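Local coordinates for protein citryl-spermidine/3,4-dihydroxybenzoyl-citryl-spermidine:spermidine ligase (Bacillus anthracis, PDB 3TO3) that catalyses the ATP-dependent condensation of spermidine with citryl-spermidine intermediates in the biosynthesis of the siderophore petrobactin, at residues 521-524 and 525-529; 507-510 and 511-515; 249-252 and 253-257; 119-122 and 123-127. All coordinates share one frame; numbering follows the deposited sequence.

Interaction 1: 521-524 and 525-529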
loop_
_atom_site.group_PDB
_atom_site.type_symbol
_atom_site.label_atom_id
_atom_site.label_comp_id
_atom_site.label_asym_id
_atom_site.label_seq_id
_atom_site.Cartn_x
_atom_site.Cartn_y
_atom_site.Cartn_z
ATOM N N ALA B 521 18.615 -31.997 8.927
ATOM C CA ALA B 521 18.322 -33.423 8.864
ATOM C C ALA B 521 17.693 -33.798 7.514
ATOM O O ALA B 521 18.005 -34.833 6.932
ATOM C CB ALA B 521 17.404 -33.834 10.017
ATOM N N PHE B 522 16.824 -32.945 7.004
ATOM C CA PHE B 522 16.283 -33.158 5.660
ATOM C C PHE B 522 17.346 -33.169 4.547
ATOM O O PHE B 522 17.283 -33.975 3.624
ATOM C CB PHE B 522 15.240 -32.086 5.329
ATOM C CG PHE B 522 13.978 -32.201 6.124
ATOM C CD1 PHE B 522 13.479 -33.434 6.476
ATOM C CD2 PHE B 522 13.296 -31.067 6.523
ATOM C CE1 PHE B 522 12.317 -33.526 7.206
ATOM C CE2 PHE B 522 12.155 -31.154 7.258
ATOM C CZ PHE B 522 11.662 -32.385 7.600
ATOM N N VAL B 523 18.292 -32.239 4.627
ATOM C CA VAL B 523 19.344 -32.120 3.643
ATOM C C VAL B 523 20.257 -33.341 3.710
ATOM O O VAL B 523 20.586 -33.937 2.697
ATOM C CB VAL B 523 20.146 -30.828 3.828
ATOM C CG1 VAL B 523 21.416 -30.891 3.026
ATOM C CG2 VAL B 523 19.323 -29.635 3.383
ATOM N N LEU B 524 20.596 -33.759 4.918
ATOM C CA LEU B 524 21.468 -34.898 5.070
ATOM C C LEU B 524 20.804 -36.159 4.510
ATOM O O LEU B 524 21.446 -36.906 3.769
ATOM C CB LEU B 524 21.912 -35.064 6.530
ATOM C CG LEU B 524 22.782 -33.924 7.074
ATOM C CD1 LEU B 524 23.231 -34.258 8.479
ATOM C CD2 LEU B 524 24.012 -33.590 6.173
ATOM N N ALA B 525 19.531 -36.388 4.854
ATOM C CA ALA B 525 18.785 -37.538 4.305
ATOM C C ALA B 525 18.684 -37.533 2.769
ATOM O O ALA B 525 18.935 -38.549 2.105
ATOM C CB ALA B 525 17.378 -37.642 4.903
ATOM N N ASP B 526 18.290 -36.405 2.195
ATOM C CA ASP B 526 18.012 -36.447 0.770
ATOM C C ASP B 526 19.252 -36.357 -0.111
ATOM O O ASP B 526 19.265 -36.886 -1.197
ATOM C CB ASP B 526 16.915 -35.448 0.400
ATOM C CG ASP B 526 15.599 -35.719 1.172
ATOM O OD1 ASP B 526 15.080 -36.866 1.131
ATOM O OD2 ASP B 526 15.112 -34.792 1.848
ATOM N N LYS B 527 20.257 -35.625 0.337
ATOM C CA LYS B 527 21.528 -35.544 -0.363
ATOM C C LYS B 527 22.574 -36.635 -0.098
ATOM O O LYS B 527 23.367 -36.979 -0.974
ATOM C CB LYS B 527 22.142 -34.159 -0.162
ATOM C CG LYS B 527 21.197 -33.025 -0.598
ATOM C CD LYS B 527 20.829 -33.181 -2.062
ATOM C CE LYS B 527 20.435 -31.832 -2.624
ATOM N NZ LYS B 527 20.003 -31.858 -4.058
ATOM N N TYR B 528 22.726 -36.983 1.160
ATOM C CA TYR B 528 23.676 -37.996 1.573
ATOM C C TYR B 528 23.151 -39.356 2.011
ATOM O O TYR B 528 23.936 -40.210 2.420
ATOM C CB TYR B 528 24.691 -37.399 2.549
ATOM C CG TYR B 528 25.250 -36.067 2.055
ATOM C CD1 TYR B 528 26.228 -36.028 1.085
ATOM C CD2 TYR B 528 24.763 -34.860 2.523
ATOM C CE1 TYR B 528 26.741 -34.821 0.613
ATOM C CE2 TYR B 528 25.272 -33.633 2.055
ATOM C CZ TYR B 528 26.265 -33.635 1.102
ATOM O OH TYR B 528 26.797 -32.465 0.610
ATOM N N GLU B 529 21.836 -39.542 2.024
ATOM C CA GLU B 529 21.287 -40.813 2.519
ATOM C C GLU B 529 21.606 -41.035 3.988
ATOM O O GLU B 529 21.667 -42.166 4.452
ATOM C CB GLU B 529 21.836 -42.020 1.745
ATOM C CG GLU B 529 21.936 -41.831 0.256
ATOM C CD GLU B 529 20.629 -41.389 -0.349
ATOM O OE1 GLU B 529 19.661 -42.188 -0.313
ATOM O OE2 GLU B 529 20.567 -40.242 -0.853
#

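Interaction 2: 507-510 and 511-515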
loop_
_atom_site.group_PDB
_atom_site.type_symbol
_atom_site.label_atom_id
_atom_site.label_comp_id
_atom_site.label_asym_id
_atom_site.label_seq_id
_atom_site.Cartn_x
_atom_site.Cartn_y
_atom_site.Cartn_z
HETATM N N MSE B 507 10.001 -23.704 22.983
HETATM C CA MSE B 507 11.060 -22.960 22.304
HETATM C C MSE B 507 12.171 -23.889 21.807
HETATM O O MSE B 507 12.786 -23.657 20.754
HETATM C CB MSE B 507 11.651 -21.862 23.185
HETATM C CG MSE B 507 12.551 -20.875 22.420
HETATM SE SE MSE B 507 11.521 -19.637 21.281
HETATM C CE MSE B 507 11.044 -18.320 22.665
ATOM N N VAL B 508 12.442 -24.944 22.561
ATOM C CA VAL B 508 13.412 -25.914 22.103
ATOM C C VAL B 508 12.909 -26.805 20.915
ATOM O O VAL B 508 13.570 -26.913 19.865
ATOM C CB VAL B 508 13.954 -26.758 23.271
ATOM C CG1 VAL B 508 14.809 -27.898 22.741
ATOM C CG2 VAL B 508 14.774 -25.857 24.262
ATOM N N LEU B 509 11.749 -27.435 21.092
ATOM C CA LEU B 509 11.241 -28.377 20.113
ATOM C C LEU B 509 10.867 -27.640 18.836
ATOM O O LEU B 509 11.267 -28.045 17.743
ATOM C CB LEU B 509 10.031 -29.168 20.645
ATOM C CG LEU B 509 10.368 -30.048 21.846
ATOM C CD1 LEU B 509 9.137 -30.894 22.212
ATOM C CD2 LEU B 509 11.605 -30.923 21.586
ATOM N N ASP B 510 10.099 -26.567 19.001
ATOM C CA ASP B 510 9.515 -25.808 17.903
ATOM C C ASP B 510 10.491 -24.851 17.227
ATOM O O ASP B 510 10.612 -24.820 16.022
ATOM C CB ASP B 510 8.321 -25.013 18.443
ATOM C CG ASP B 510 7.211 -24.842 17.432
ATOM O OD1 ASP B 510 6.983 -25.765 16.642
ATOM O OD2 ASP B 510 6.539 -23.790 17.446
ATOM N N ALA B 511 11.203 -24.056 17.992
ATOM C CA ALA B 511 12.027 -23.058 17.348
ATOM C C ALA B 511 13.395 -23.642 16.950
ATOM O O ALA B 511 13.765 -23.647 15.771
ATOM C CB ALA B 511 12.150 -21.820 18.188
ATOM N N LEU B 512 14.154 -24.100 17.933
ATOM C CA LEU B 512 15.463 -24.688 17.650
ATOM C C LEU B 512 15.425 -25.865 16.659
ATOM O O LEU B 512 16.239 -25.913 15.732
ATOM C CB LEU B 512 16.160 -25.120 18.944
ATOM C CG LEU B 512 17.599 -25.629 18.797
ATOM C CD1 LEU B 512 18.583 -24.553 18.238
ATOM C CD2 LEU B 512 18.092 -26.174 20.149
ATOM N N PHE B 513 14.494 -26.797 16.858
ATOM C CA PHE B 513 14.516 -28.089 16.157
ATOM C C PHE B 513 13.604 -28.120 14.950
ATOM O O PHE B 513 14.079 -28.110 13.841
ATOM C CB PHE B 513 14.207 -29.253 17.104
ATOM C CG PHE B 513 15.359 -29.602 18.018
ATOM C CD1 PHE B 513 16.662 -29.465 17.586
ATOM C CD2 PHE B 513 15.138 -30.037 19.304
ATOM C CE1 PHE B 513 17.730 -29.775 18.406
ATOM C CE2 PHE B 513 16.191 -30.332 20.130
ATOM C CZ PHE B 513 17.497 -30.201 19.685
ATOM N N LEU B 514 12.300 -28.107 15.182
ATOM C CA LEU B 514 11.327 -28.203 14.118
ATOM C C LEU B 514 11.563 -27.197 12.976
ATOM O O LEU B 514 11.645 -27.600 11.833
ATOM C CB LEU B 514 9.899 -28.108 14.692
ATOM C CG LEU B 514 8.724 -28.453 13.767
ATOM C CD1 LEU B 514 7.436 -28.712 14.559
ATOM C CD2 LEU B 514 8.488 -27.332 12.787
ATOM N N PHE B 515 11.679 -25.905 13.262
ATOM C CA PHE B 515 11.823 -24.909 12.175
ATOM C C PHE B 515 13.256 -24.591 11.772
ATOM O O PHE B 515 13.470 -23.796 10.872
ATOM C CB PHE B 515 11.122 -23.571 12.504
ATOM C CG PHE B 515 9.632 -23.675 12.570
ATOM C CD1 PHE B 515 8.900 -24.068 11.454
ATOM C CD2 PHE B 515 8.949 -23.396 13.766
ATOM C CE1 PHE B 515 7.509 -24.188 11.525
ATOM C CE2 PHE B 515 7.554 -23.504 13.846
ATOM C CZ PHE B 515 6.833 -23.901 12.729
#

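Interaction 3: 249-252 and 253-257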
loop_
_atom_site.group_PDB
_atom_site.type_symbol
_atom_site.label_atom_id
_atom_site.label_comp_id
_atom_site.label_asym_id
_atom_site.label_seq_id
_atom_site.Cartn_x
_atom_site.Cartn_y
_atom_site.Cartn_z
ATOM N N TRP B 249 15.355 4.306 2.591
ATOM C CA TRP B 249 14.014 3.988 2.021
ATOM C C TRP B 249 12.939 4.448 2.984
ATOM O O TRP B 249 11.899 4.968 2.575
ATOM C CB TRP B 249 13.772 2.488 1.731
ATOM C CG TRP B 249 12.460 2.201 1.034
ATOM C CD1 TRP B 249 12.265 2.059 -0.312
ATOM C CD2 TRP B 249 11.160 2.035 1.642
ATOM N NE1 TRP B 249 10.947 1.806 -0.574
ATOM C CE2 TRP B 249 10.244 1.790 0.600
ATOM C CE3 TRP B 249 10.693 2.044 2.970
ATOM C CZ2 TRP B 249 8.873 1.580 0.828
ATOM C CZ3 TRP B 249 9.328 1.819 3.208
ATOM C CH2 TRP B 249 8.438 1.599 2.136
ATOM N N GLN B 250 13.198 4.246 4.266
ATOM C CA GLN B 250 12.239 4.610 5.290
ATOM C C GLN B 250 12.064 6.117 5.320
ATOM O O GLN B 250 10.937 6.621 5.419
ATOM C CB GLN B 250 12.670 4.103 6.654
ATOM C CG GLN B 250 11.676 4.480 7.734
ATOM C CD GLN B 250 10.519 3.510 7.786
ATOM O OE1 GLN B 250 10.242 2.805 6.820
ATOM N NE2 GLN B 250 9.854 3.444 8.917
ATOM N N TRP B 251 13.173 6.834 5.177
ATOM C CA TRP B 251 13.130 8.294 5.257
ATOM C C TRP B 251 12.321 8.864 4.091
ATOM O O TRP B 251 11.418 9.660 4.286
ATOM C CB TRP B 251 14.540 8.903 5.302
ATOM C CG TRP B 251 14.591 10.393 5.174
ATOM C CD1 TRP B 251 15.077 11.094 4.120
ATOM C CD2 TRP B 251 14.146 11.370 6.130
ATOM N NE1 TRP B 251 14.959 12.434 4.339
ATOM C CE2 TRP B 251 14.393 12.640 5.567
ATOM C CE3 TRP B 251 13.551 11.296 7.401
ATOM C CZ2 TRP B 251 14.066 13.845 6.230
ATOM C CZ3 TRP B 251 13.238 12.491 8.071
ATOM C CH2 TRP B 251 13.499 13.749 7.475
ATOM N N GLU B 252 12.636 8.435 2.886
ATOM C CA GLU B 252 11.994 9.021 1.722
ATOM C C GLU B 252 10.594 8.514 1.432
ATOM O O GLU B 252 9.839 9.182 0.744
ATOM C CB GLU B 252 12.843 8.766 0.486
ATOM C CG GLU B 252 14.084 9.592 0.409
ATOM C CD GLU B 252 14.799 9.370 -0.906
ATOM O OE1 GLU B 252 15.538 8.369 -1.004
ATOM O OE2 GLU B 252 14.601 10.176 -1.844
ATOM N N ASN B 253 10.317 7.259 1.760
ATOM C CA ASN B 253 9.004 6.708 1.454
ATOM C C ASN B 253 8.001 6.682 2.573
ATOM O O ASN B 253 6.826 6.378 2.360
ATOM C CB ASN B 253 9.138 5.368 0.755
ATOM C CG ASN B 253 10.046 5.469 -0.440
ATOM O OD1 ASN B 253 9.700 6.119 -1.426
ATOM N ND2 ASN B 253 11.237 4.882 -0.344
ATOM N N PHE B 254 8.483 6.967 3.776
ATOM C CA PHE B 254 7.632 6.876 4.943
ATOM C C PHE B 254 7.674 8.071 5.909
ATOM O O PHE B 254 6.639 8.691 6.198
ATOM C CB PHE B 254 7.719 5.502 5.630
ATOM C CG PHE B 254 6.567 5.239 6.535
ATOM C CD1 PHE B 254 5.366 4.777 6.024
ATOM C CD2 PHE B 254 6.659 5.513 7.904
ATOM C CE1 PHE B 254 4.274 4.546 6.860
ATOM C CE2 PHE B 254 5.583 5.297 8.743
ATOM C CZ PHE B 254 4.386 4.807 8.227
ATOM N N ILE B 255 8.851 8.334 6.477
ATOM C CA ILE B 255 9.009 9.456 7.393
ATOM C C ILE B 255 8.608 10.805 6.777
ATOM O O ILE B 255 7.746 11.491 7.309
ATOM C CB ILE B 255 10.436 9.581 7.971
ATOM C CG1 ILE B 255 10.965 8.238 8.433
ATOM C CG2 ILE B 255 10.418 10.529 9.166
ATOM C CD1 ILE B 255 10.080 7.579 9.446
ATOM N N ILE B 256 9.220 11.175 5.661
ATOM C CA ILE B 256 8.958 12.480 5.070
ATOM C C ILE B 256 7.479 12.673 4.822
ATOM O O ILE B 256 6.942 13.757 5.050
ATOM C CB ILE B 256 9.685 12.675 3.731
ATOM C CG1 ILE B 256 11.179 12.793 3.948
ATOM C CG2 ILE B 256 9.273 13.969 3.092
ATOM C CD1 ILE B 256 11.896 13.407 2.779
ATOM N N SER B 257 6.812 11.640 4.315
ATOM C CA SER B 257 5.422 11.826 3.945
ATOM C C SER B 257 4.478 11.716 5.132
ATOM O O SER B 257 3.418 12.326 5.114
ATOM C CB SER B 257 5.009 10.869 2.835
ATOM O OG SER B 257 5.211 9.534 3.245
#

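Interaction 4: 119-122 and 123-127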
loop_
_atom_site.group_PDB
_atom_site.type_symbol
_atom_site.label_atom_id
_atom_site.label_comp_id
_atom_site.label_asym_id
_atom_site.label_seq_id
_atom_site.Cartn_x
_atom_site.Cartn_y
_atom_site.Cartn_z
ATOM N N ASP B 119 -6.963 -12.839 0.226
ATOM C CA ASP B 119 -6.442 -11.908 -0.770
ATOM C C ASP B 119 -5.032 -11.390 -0.441
ATOM O O ASP B 119 -4.164 -11.407 -1.305
ATOM C CB ASP B 119 -7.415 -10.737 -0.968
ATOM C CG ASP B 119 -8.788 -11.198 -1.482
ATOM O OD1 ASP B 119 -8.829 -12.164 -2.296
ATOM O OD2 ASP B 119 -9.817 -10.591 -1.064
ATOM N N SER B 120 -4.803 -10.903 0.780
ATOM C CA SER B 120 -3.451 -10.495 1.174
ATOM C C SER B 120 -2.409 -11.597 1.009
ATOM O O SER B 120 -1.306 -11.373 0.515
ATOM C CB SER B 120 -3.452 -10.036 2.624
ATOM O OG SER B 120 -4.238 -8.875 2.699
ATOM N N PHE B 121 -2.769 -12.790 1.446
ATOM C CA PHE B 121 -1.873 -13.930 1.377
ATOM C C PHE B 121 -1.508 -14.246 -0.073
ATOM O O PHE B 121 -0.332 -14.458 -0.386
ATOM C CB PHE B 121 -2.520 -15.132 2.064
ATOM C CG PHE B 121 -1.616 -16.324 2.206
ATOM C CD1 PHE B 121 -0.310 -16.177 2.654
ATOM C CD2 PHE B 121 -2.086 -17.590 1.933
ATOM C CE1 PHE B 121 0.526 -17.283 2.807
ATOM C CE2 PHE B 121 -1.265 -18.701 2.074
ATOM C CZ PHE B 121 0.045 -18.544 2.532
ATOM N N ILE B 122 -2.508 -14.262 -0.955
ATOM C CA ILE B 122 -2.270 -14.512 -2.384
ATOM C C ILE B 122 -1.307 -13.468 -2.934
ATOM O O ILE B 122 -0.368 -13.814 -3.671
ATOM C CB ILE B 122 -3.560 -14.428 -3.198
ATOM C CG1 ILE B 122 -4.291 -15.768 -3.190
ATOM C CG2 ILE B 122 -3.258 -14.039 -4.637
ATOM C CD1 ILE B 122 -5.812 -15.620 -3.432
ATOM N N HIS B 123 -1.524 -12.203 -2.542
ATOM C CA HIS B 123 -0.685 -11.080 -2.973
ATOM C C HIS B 123 0.756 -11.271 -2.513
ATOM O O HIS B 123 1.679 -11.017 -3.262
ATOM C CB HIS B 123 -1.208 -9.750 -2.424
ATOM C CG HIS B 123 -0.417 -8.559 -2.871
ATOM N ND1 HIS B 123 -0.149 -8.296 -4.196
ATOM C CD2 HIS B 123 0.142 -7.545 -2.170
ATOM C CE1 HIS B 123 0.535 -7.171 -4.292
ATOM N NE2 HIS B 123 0.727 -6.695 -3.078
ATOM N N GLU B 124 0.935 -11.737 -1.286
ATOM C CA GLU B 124 2.268 -11.956 -0.757
ATOM C C GLU B 124 2.980 -13.089 -1.435
ATOM O O GLU B 124 4.215 -13.038 -1.607
ATOM C CB GLU B 124 2.209 -12.237 0.753
ATOM C CG GLU B 124 1.993 -10.989 1.521
ATOM C CD GLU B 124 1.663 -11.267 2.964
ATOM O OE1 GLU B 124 2.355 -12.149 3.546
ATOM O OE2 GLU B 124 0.717 -10.610 3.494
ATOM N N LEU B 125 2.208 -14.124 -1.783
ATOM C CA LEU B 125 2.765 -15.265 -2.497
ATOM C C LEU B 125 3.252 -14.841 -3.891
ATOM O O LEU B 125 4.316 -15.266 -4.324
ATOM C CB LEU B 125 1.751 -16.422 -2.601
ATOM C CG LEU B 125 1.558 -17.096 -1.236
ATOM C CD1 LEU B 125 0.464 -18.138 -1.278
ATOM C CD2 LEU B 125 2.838 -17.750 -0.792
ATOM N N GLU B 126 2.455 -14.024 -4.581
ATOM C CA GLU B 126 2.809 -13.524 -5.896
ATOM C C GLU B 126 4.005 -12.584 -5.817
ATOM O O GLU B 126 4.857 -12.578 -6.695
ATOM C CB GLU B 126 1.612 -12.785 -6.536
ATOM C CG GLU B 126 0.533 -13.733 -6.989
ATOM C CD GLU B 126 -0.727 -13.015 -7.492
ATOM O OE1 GLU B 126 -0.895 -11.799 -7.228
ATOM O OE2 GLU B 126 -1.553 -13.679 -8.152
ATOM N N GLN B 127 4.064 -11.769 -4.776
ATOM C CA GLN B 127 5.187 -10.864 -4.638
ATOM C C GLN B 127 6.451 -11.645 -4.320
ATOM O O GLN B 127 7.527 -11.256 -4.738
ATOM C CB GLN B 127 4.914 -9.790 -3.589
ATOM C CG GLN B 127 3.957 -8.736 -4.089
ATOM C CD GLN B 127 4.353 -8.192 -5.438
ATOM O OE1 GLN B 127 5.448 -7.644 -5.620
ATOM N NE2 GLN B 127 3.474 -8.344 -6.396
#

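Interaction 1: 521-524 and 525-529
Leu524 meets Tyr528 one turn further on, where helix 502-528 runs out. CD2 of Leu524 lies 3.9 Å from CD2 of the tyrosine ring, and the two side chains cross at a slant. Four successive i to i+4 backbone bonds join 521-524 to 525-528. The first, from Ala525 N to Ala521 O, is 3.0 Å long and nearly straight at 169°, whereas the last, from Tyr528 N to Leu524 O, is bent to 139° although it measures only 2.9 Å. Beyond it Glu529 leaves the helical region with positive phi, and its N makes a weak bond to Ala525 O. With CG beside its own backbone N (chi1 -58°), Asp526 turns its carboxylate back along the helix, which brings OD2 to 2.9 Å from Phe522 O. Both are acceptors, so that approach is no bond; the carboxylate is instead satisfied by two salt bridges, OD2 with Arg75 and OD1 with Arg73. Tyr528 OH is hydrogen-bonded to Asp402. The helix end packs against two others: Leu524 and Tyr528 touch Leu405 of helix 402-408, while Ala521 and Leu524 rest on Phe535 of helix 532-547, and Arg73 belongs to strand 65-74.

Interaction 2: 507-510 and 511-515
Ala511 turns its methyl group to the selenium of selenomethionine 507, with CB 3.8 Å from SE, while its N makes a weak, bent bond to Met507 O. The same carbonyl takes a much straighter bond from Leu512 N, at 3.2 Å and 168°, so the i+5 donor is better aligned than the i+4 one. Leu512 itself sends its side chain outward to Ile422 and Ile426 of helix 410-432. At Phe513 the ring lies alongside Val508, pointing the same way; Val508 CG1, anti to its backbone N, is the branch that meets the ring, 3.8 Å from CE2. CD2 of Leu509 stands at the ring's edge, near its plane. Phe513 N reaches Val508 O weakly. This i to i+5 pattern defines a pi-helical turn within helix 502-528, in the FhuF-like region. Leu514 N continues it with a short, straight bond to Leu509 O, 2.8 Å and 173°, and Leu514 CD1 packs 3.6 Å from Asp510 OD1. Phe515 N binds Asp510 O at 3.2 Å. Its ring runs beside the Asp510 carboxylate, the planes 59° apart, with CE2 3.6 Å from OD1. That oxygen is buried without a polar partner, whereas OD2 accepts a weak bond from Glu570 N. The Phe515 ring meets Tyr163 edge-to-face, and its side chain is about 7 Å from the bound ATP.

Interaction 3: 249-252 and 253-257
Asn253 lays its side chain across one face of the Trp249 indole. CB sits 3.8 Å from the centroid of the six-membered ring, a CH-pi contact, and ND2 lies above the same face near the rim, the amide and ring planes 44° apart. With CG beside its own backbone N (chi1 -53°), the amide folds back so that ND2 reaches Trp249 O at 3.0 Å, in the carbonyl plane on a lone pair. Asn253 N also binds that oxygen, so two donors of one residue grip it. Trp251 receives Ile256 CG1 over its five-membered ring, 3.8 Å from the centroid, and Ile255 CB approaches CE3 obliquely at 3.6 Å. The backbone that carries these side chains widens: Gln250 O takes a weak bond from Phe254 N and a straight one, 2.9 Å, from Ile255 N, and Ile256 N pairs with Trp251 O. Further out, Phe173 meets Trp249 edge-to-face, and Gln250 is held by Asn303 N and Ser365 O. Trp251 NE1 bonds to His8 of the second subunit, and Ser257 bonds to Gln174 of that subunit. Helix 248-258 thus carries a pi-type turn that presents one side to strand 297-306 of its own chain and another to the homodimer interface.

Interaction 4: 119-122 and 123-127
Regular alpha-helical bonds run from 123-126 back to 119-122, all i to i+4 and 2.9 to 3.0 Å long, with His123 N on Asp119 O and Glu126 N on Ile122 O both at 159°. On one flank of the helix, Leu125 places CD1 over the face of the Phe121 ring, 3.9 Å from its centroid and 16° off the normal, a CH-pi contact. The phenylalanine swings along the helix toward its partner because CG lies anti to N (chi1 -173°), whereas Leu125 CG stays beside its own N; the methyl is displaced from the ring centre and is closest to CE2, at 3.8 Å. The pair is pressed against Leu31 of helix 18-37, and Leu125 also touches Leu104 of helix 100-110. Beside this pair, Ile122 and Glu126 lie side by side, both also touching Ala101 of helix 100-110, with Ile122 CG2 3.9 Å from Glu126 OE2, so the aliphatic branch borders the carboxylate. That oxygen has its charge partner in Lys359 of the second subunit. Glu124 runs extended past Ser120 O, CG 3.5 Å from it, and its OE1 is hydrogen-bonded to Ser308 of its own chain. This is an amphipathic helix, 115-138, whose apolar side packs against helices 18-37 and 100-110 and whose His123, Glu126 and Gln127 reach the second subunit.

In the fold
Interactions 1 and 2 share helix 502-528, their centres about 19 Å apart: interaction 2 is buried, nearer the chain's centre than the others and close to the nucleotide, while interaction 1 is the partly exposed helix end, where apolar packing is joined by the pairing of Asp526 with arginines outside the two segments. Interactions 3 and 4 lie on separate helices, yet both reach the second subunit. Residues of the two subunits meet there, since Ser257 O of one chain bonds to Gln127 of the other. Backbone geometry also sorts them: 507-515 and 249-257 widen into pi-type turns, whereas 119-127 and 521-528 keep i+4 bonding. Interaction 3 lies across the chain's centre from interaction 1.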